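Local coordinates for protein cysteine synthase 3 (Entamoeba histolytica, PDB 6KR5) that catalyses, as a pyridoxal-5'-phosphate enzyme of the O-acetylserine sulfhydrylase family, the formation of L-cysteine from O-acetyl-L-serine and sulfide, at residues Ile140-Tyr143 and Glu144-Lys148; Pro256-Thr259 and Gln260-Trp263. All coordinates share one frame; numbering follows the deposited sequence.

How the interactions relate
Going from the N terminus, the chain reaches interaction 1 first, on the outward-facing helix 135-149 that follows strand 126-130 and leads to strand 154-156 of the four-stranded parallel sheet. Interaction 2 comes later, where strand 253-257, an outermost strand of the six-stranded mixed sheet, turns into helix 259-273. Neither contact closes a long loop: each joins residues no more than five apart. The two lie in series, neither nesting nor crossing, with centres about 33 Å apart and no touch between them. Interaction 1 lies on a helix packed on the four-stranded sheet; interaction 2 joins an outer strand of the six-stranded sheet to its following helix.

Interaction 1 of 2, residues Ile140-Tyr143 and Glu144-Lys148; sequences IAKY and EELIK
Tyr143 and Ile147 meet through their first torsions and their spacing: the tyrosine ring leaves with CG anti to the backbone N (chi1 171°), and one helical turn on Ile147 holds CG1 beside its own backbone N (chi1 -67°), which with the tyrosine's torsion brings that branch over one face of the ring. The result is a CH-pi contact, with Ile147 CG1 3.8 Å from the centroid of the Tyr143 ring and displaced toward its rim. The isoleucine follows the ring outward, Ile147 CD1 coming 3.6 Å from Tyr143 OH, and thus lines one face of the ring out to the hydroxyl. Glu144 folds back and carries its OE2 to 3.9 Å from Tyr143 CD1; its carboxylate plane stands 81° from the ring, nearly perpendicular.

Lys142 makes a separate contact one residue earlier. Its NZ reaches Glu145 OE2 at 3.6 Å, a rather long salt bridge. The aliphatic part of the same lysine is used too: Lys142 CE lies 4.2 Å from CG of Leu146, crossing that side chain at a slant.

Four successive i to i+4 backbone bonds hold the turn beneath these groups; the one from Glu144 N to Ile140 O measures 2.9 Å.

The helix is thus two-sided. Ile140, Ala141, Glu144 and Glu145 are exposed, whereas Leu146 is buried against Val107, Val128, Tyr154 and Ile82, and Tyr143 lies on Ile82, Ala84, Val107 and Pro156. In this way helix 135-149 packs across all four strands of the parallel sheet, 126-130, 104-109, 80-84 and 154-156, as a layer of an alpha/beta domain.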
loop_
_atom_site.group_PDB
_atom_site.type_symbol
_atom_site.label_atom_id
_atom_site.label_comp_id
_atom_site.label_asym_id
_atom_site.label_seq_id
_atom_site.Cartn_x
_atom_site.Cartn_y
_atom_site.Cartn_z
ATOM N N ILE B 140 -11.301 -17.773 20.266
ATOM C CA ILE B 140 -11.909 -17.074 21.396
ATOM C C ILE B 140 -11.655 -17.838 22.687
ATOM O O ILE B 140 -11.315 -17.247 23.721
ATOM C CB ILE B 140 -13.418 -16.863 21.157
ATOM C CG1 ILE B 140 -13.662 -15.985 19.926
ATOM C CG2 ILE B 140 -14.073 -16.267 22.398
ATOM C CD1 ILE B 140 -13.626 -14.490 20.203
ATOM N N ALA B 141 -11.795 -19.167 22.643
ATOM C CA ALA B 141 -11.555 -19.974 23.837
ATOM C C ALA B 141 -10.113 -19.845 24.313
ATOM O O ALA B 141 -9.857 -19.697 25.514
ATOM C CB ALA B 141 -11.898 -21.438 23.563
ATOM N N LYS B 142 -9.155 -19.898 23.385
ATOM C CA LYS B 142 -7.753 -19.769 23.767
ATOM C C LYS B 142 -7.452 -18.369 24.287
ATOM O O LYS B 142 -6.656 -18.204 25.218
ATOM C CB LYS B 142 -6.853 -20.107 22.575
ATOM C CG LYS B 142 -5.369 -19.963 22.863
ATOM C CD LYS B 142 -4.914 -20.952 23.925
ATOM C CE LYS B 142 -3.420 -20.844 24.172
ATOM N NZ LYS B 142 -2.976 -21.684 25.320
ATOM N N TYR B 143 -8.076 -17.350 23.690
ATOM C CA TYR B 143 -7.874 -15.979 24.149
ATOM C C TYR B 143 -8.342 -15.811 25.588
ATOM O O TYR B 143 -7.617 -15.266 26.430
ATOM C CB TYR B 143 -8.605 -15.009 23.221
ATOM C CG TYR B 143 -8.646 -13.584 23.721
ATOM C CD1 TYR B 143 -9.654 -13.161 24.580
ATOM C CD2 TYR B 143 -7.681 -12.660 23.337
ATOM C CE1 TYR B 143 -9.700 -11.867 25.046
ATOM C CE2 TYR B 143 -7.727 -11.352 23.791
ATOM C CZ TYR B 143 -8.733 -10.968 24.653
ATOM O OH TYR B 143 -8.796 -9.680 25.126
ATOM N N GLU B 144 -9.568 -16.261 25.883
ATOM C CA GLU B 144 -10.117 -16.107 27.229
ATOM C C GLU B 144 -9.274 -16.850 28.253
ATOM O O GLU B 144 -9.055 -16.355 29.365
ATOM C CB GLU B 144 -11.565 -16.599 27.270
ATOM C CG GLU B 144 -12.538 -15.804 26.415
ATOM C CD GLU B 144 -12.722 -14.373 26.894
ATOM O OE1 GLU B 144 -12.331 -14.067 28.040
ATOM O OE2 GLU B 144 -13.262 -13.550 26.120
ATOM N N GLU B 145 -8.793 -18.042 27.895
ATOM C CA GLU B 145 -7.901 -18.781 28.778
ATOM C C GLU B 145 -6.635 -17.985 29.069
ATOM O O GLU B 145 -6.158 -17.957 30.209
ATOM C CB GLU B 145 -7.563 -20.135 28.156
ATOM C CG GLU B 145 -6.421 -20.876 28.823
ATOM C CD GLU B 145 -6.344 -22.327 28.385
ATOM O OE1 GLU B 145 -7.343 -23.056 28.564
ATOM O OE2 GLU B 145 -5.287 -22.739 27.864
ATOM N N LEU B 146 -6.091 -17.311 28.053
ATOM C CA LEU B 146 -4.868 -16.538 28.245
ATOM C C LEU B 146 -5.106 -15.331 29.145
ATOM O O LEU B 146 -4.281 -15.026 30.013
ATOM C CB LEU B 146 -4.319 -16.090 26.894
ATOM C CG LEU B 146 -3.537 -17.134 26.105
ATOM C CD1 LEU B 146 -3.208 -16.595 24.717
ATOM C CD2 LEU B 146 -2.271 -17.519 26.840
ATOM N N ILE B 147 -6.221 -14.624 28.942
ATOM C CA ILE B 147 -6.531 -13.455 29.760
ATOM C C ILE B 147 -6.689 -13.849 31.223
ATOM O O ILE B 147 -6.302 -13.100 32.130
ATOM C CB ILE B 147 -7.791 -12.751 29.220
ATOM C CG1 ILE B 147 -7.512 -12.151 27.846
ATOM C CG2 ILE B 147 -8.275 -11.675 30.183
ATOM C CD1 ILE B 147 -6.883 -10.778 27.912
ATOM N N LYS B 148 -7.253 -15.033 31.478
ATOM C CA LYS B 148 -7.411 -15.491 32.857
ATOM C C LYS B 148 -6.081 -15.920 33.461
ATOM O O LYS B 148 -5.887 -15.795 34.676
ATOM C CB LYS B 148 -8.420 -16.639 32.918
#

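Interaction 2 of 2, residues Pro256-Thr259 and Gln260-Trp263; sequences PIKT and QDAW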
loop_
_atom_site.group_PDB
_atom_site.type_symbol
_atom_site.label_atom_id
_atom_site.label_comp_id
_atom_site.label_asym_id
_atom_site.label_seq_id
_atom_site.Cartn_x
_atom_site.Cartn_y
_atom_site.Cartn_z
ATOM N N PRO B 256 -27.913 -2.748 3.367
ATOM C CA PRO B 256 -27.323 -4.076 3.194
ATOM C C PRO B 256 -26.836 -4.261 1.768
ATOM O O PRO B 256 -27.463 -3.795 0.811
ATOM C CB PRO B 256 -28.490 -5.021 3.503
ATOM C CG PRO B 256 -29.699 -4.242 3.091
ATOM C CD PRO B 256 -29.387 -2.793 3.404
ATOM N N ILE B 257 -25.715 -4.964 1.627
ATOM C CA ILE B 257 -25.115 -5.232 0.324
ATOM C C ILE B 257 -24.828 -6.725 0.230
ATOM O O ILE B 257 -24.215 -7.306 1.136
ATOM C CB ILE B 257 -23.825 -4.411 0.100
ATOM C CG1 ILE B 257 -24.114 -2.903 0.042
ATOM C CG2 ILE B 257 -23.094 -4.880 -1.160
ATOM C CD1 ILE B 257 -24.870 -2.429 -1.239
ATOM N N LYS B 258 -25.268 -7.349 -0.862
ATOM C CA LYS B 258 -24.986 -8.766 -1.062
ATOM C C LYS B 258 -23.494 -9.001 -1.274
ATOM O O LYS B 258 -22.822 -8.246 -1.990
ATOM C CB LYS B 258 -25.757 -9.310 -2.265
ATOM C CG LYS B 258 -27.279 -9.320 -2.111
ATOM C CD LYS B 258 -27.910 -9.794 -3.410
ATOM C CE LYS B 258 -29.416 -9.948 -3.295
ATOM N NZ LYS B 258 -30.012 -10.219 -4.632
ATOM N N THR B 259 -22.996 -10.091 -0.684
ATOM C CA THR B 259 -21.596 -10.481 -0.838
ATOM C C THR B 259 -21.157 -10.447 -2.301
ATOM O O THR B 259 -20.147 -9.819 -2.641
ATOM C CB THR B 259 -21.373 -11.878 -0.250
ATOM O OG1 THR B 259 -21.506 -11.821 1.173
ATOM C CG2 THR B 259 -19.970 -12.373 -0.543
ATOM N N GLN B 260 -21.923 -11.092 -3.193
ATOM C CA GLN B 260 -21.505 -11.162 -4.594
ATOM C C GLN B 260 -21.491 -9.792 -5.255
ATOM O O GLN B 260 -20.651 -9.535 -6.126
ATOM C CB GLN B 260 -22.413 -12.101 -5.392
ATOM C CG GLN B 260 -22.415 -13.535 -4.923
ATOM C CD GLN B 260 -21.084 -14.226 -5.089
ATOM O OE1 GLN B 260 -20.320 -13.930 -6.010
ATOM N NE2 GLN B 260 -20.794 -15.162 -4.188
ATOM N N ASP B 261 -22.408 -8.906 -4.869
ATOM C CA ASP B 261 -22.416 -7.556 -5.422
ATOM C C ASP B 261 -21.217 -6.755 -4.927
ATOM O O ASP B 261 -20.631 -5.967 -5.681
ATOM C CB ASP B 261 -23.718 -6.837 -5.064
ATOM C CG ASP B 261 -24.929 -7.413 -5.773
ATOM O OD1 ASP B 261 -24.754 -8.305 -6.635
ATOM O OD2 ASP B 261 -26.062 -6.965 -5.461
ATOM N N ALA B 262 -20.838 -6.937 -3.658
ATOM C CA ALA B 262 -19.642 -6.264 -3.158
ATOM C C ALA B 262 -18.412 -6.656 -3.969
ATOM O O ALA B 262 -17.588 -5.801 -4.326
ATOM C CB ALA B 262 -19.444 -6.596 -1.673
ATOM N N TRP B 263 -18.267 -7.945 -4.269
ATOM C CA TRP B 263 -17.117 -8.402 -5.037
ATOM C C TRP B 263 -17.161 -7.860 -6.457
ATOM O O TRP B 263 -16.144 -7.403 -6.989
ATOM C CB TRP B 263 -17.069 -9.919 -5.082
ATOM C CG TRP B 263 -16.883 -10.579 -3.778
ATOM C CD1 TRP B 263 -16.443 -10.016 -2.607
ATOM C CD2 TRP B 263 -17.120 -11.959 -3.501
ATOM N NE1 TRP B 263 -16.402 -10.978 -1.613
ATOM C CE2 TRP B 263 -16.812 -12.174 -2.140
ATOM C CE3 TRP B 263 -17.583 -13.032 -4.270
ATOM C CZ2 TRP B 263 -16.928 -13.424 -1.543
ATOM C CZ3 TRP B 263 -17.707 -14.271 -3.672
ATOM C CH2 TRP B 263 -17.385 -14.453 -2.321
HETATM O O HOH W 1 -26.499 -5.839 -2.981
#
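The backbone leaves strand 253-257 at Ile257 and, with Lys258 as N-cap still extended (psi 140°), enters the helix at Thr259, where Ala262 N and Trp263 N bond back to the carbonyls of Lys258 and Thr259 as the first i to i+4 pairs. Thr259 CG2, anti to its backbone N, lies over one face of the Trp263 indole, 3.7 Å from the centroid of the six-membered ring, a CH-pi contact with Thr259 CG2 to Trp263 CZ2 at 3.4 Å. The other branch, OG1, hydrogen-bonds Glu220 and Gly233, and Trp263 NE1 bonds Gly233 O; these bonds hold the threonine's rotation and one edge of the indole, which keeps the methyl over the ring.

Toward the strand, Ile257 CG2 touches Ala262 CB at 4.1 Å. Lys258 and Asp261 run side by side in the same direction, yet Lys258 NZ stays 5.2 Å from Asp261 OD2. A water bridges the lysine's amide and the carboxylate: it accepts from Lys258 N at 2.9 Å and donates to Asp261 OD2 at 2.8 Å.

The polar work at this helix start is therefore shared: the water links the N-cap amide to the carboxylate, and Thr259 and Trp263 tie the first turn to the Glu220 and Gly233 region. A carboxylate in the first turn would also be expected to interact favourably with the helix dipole.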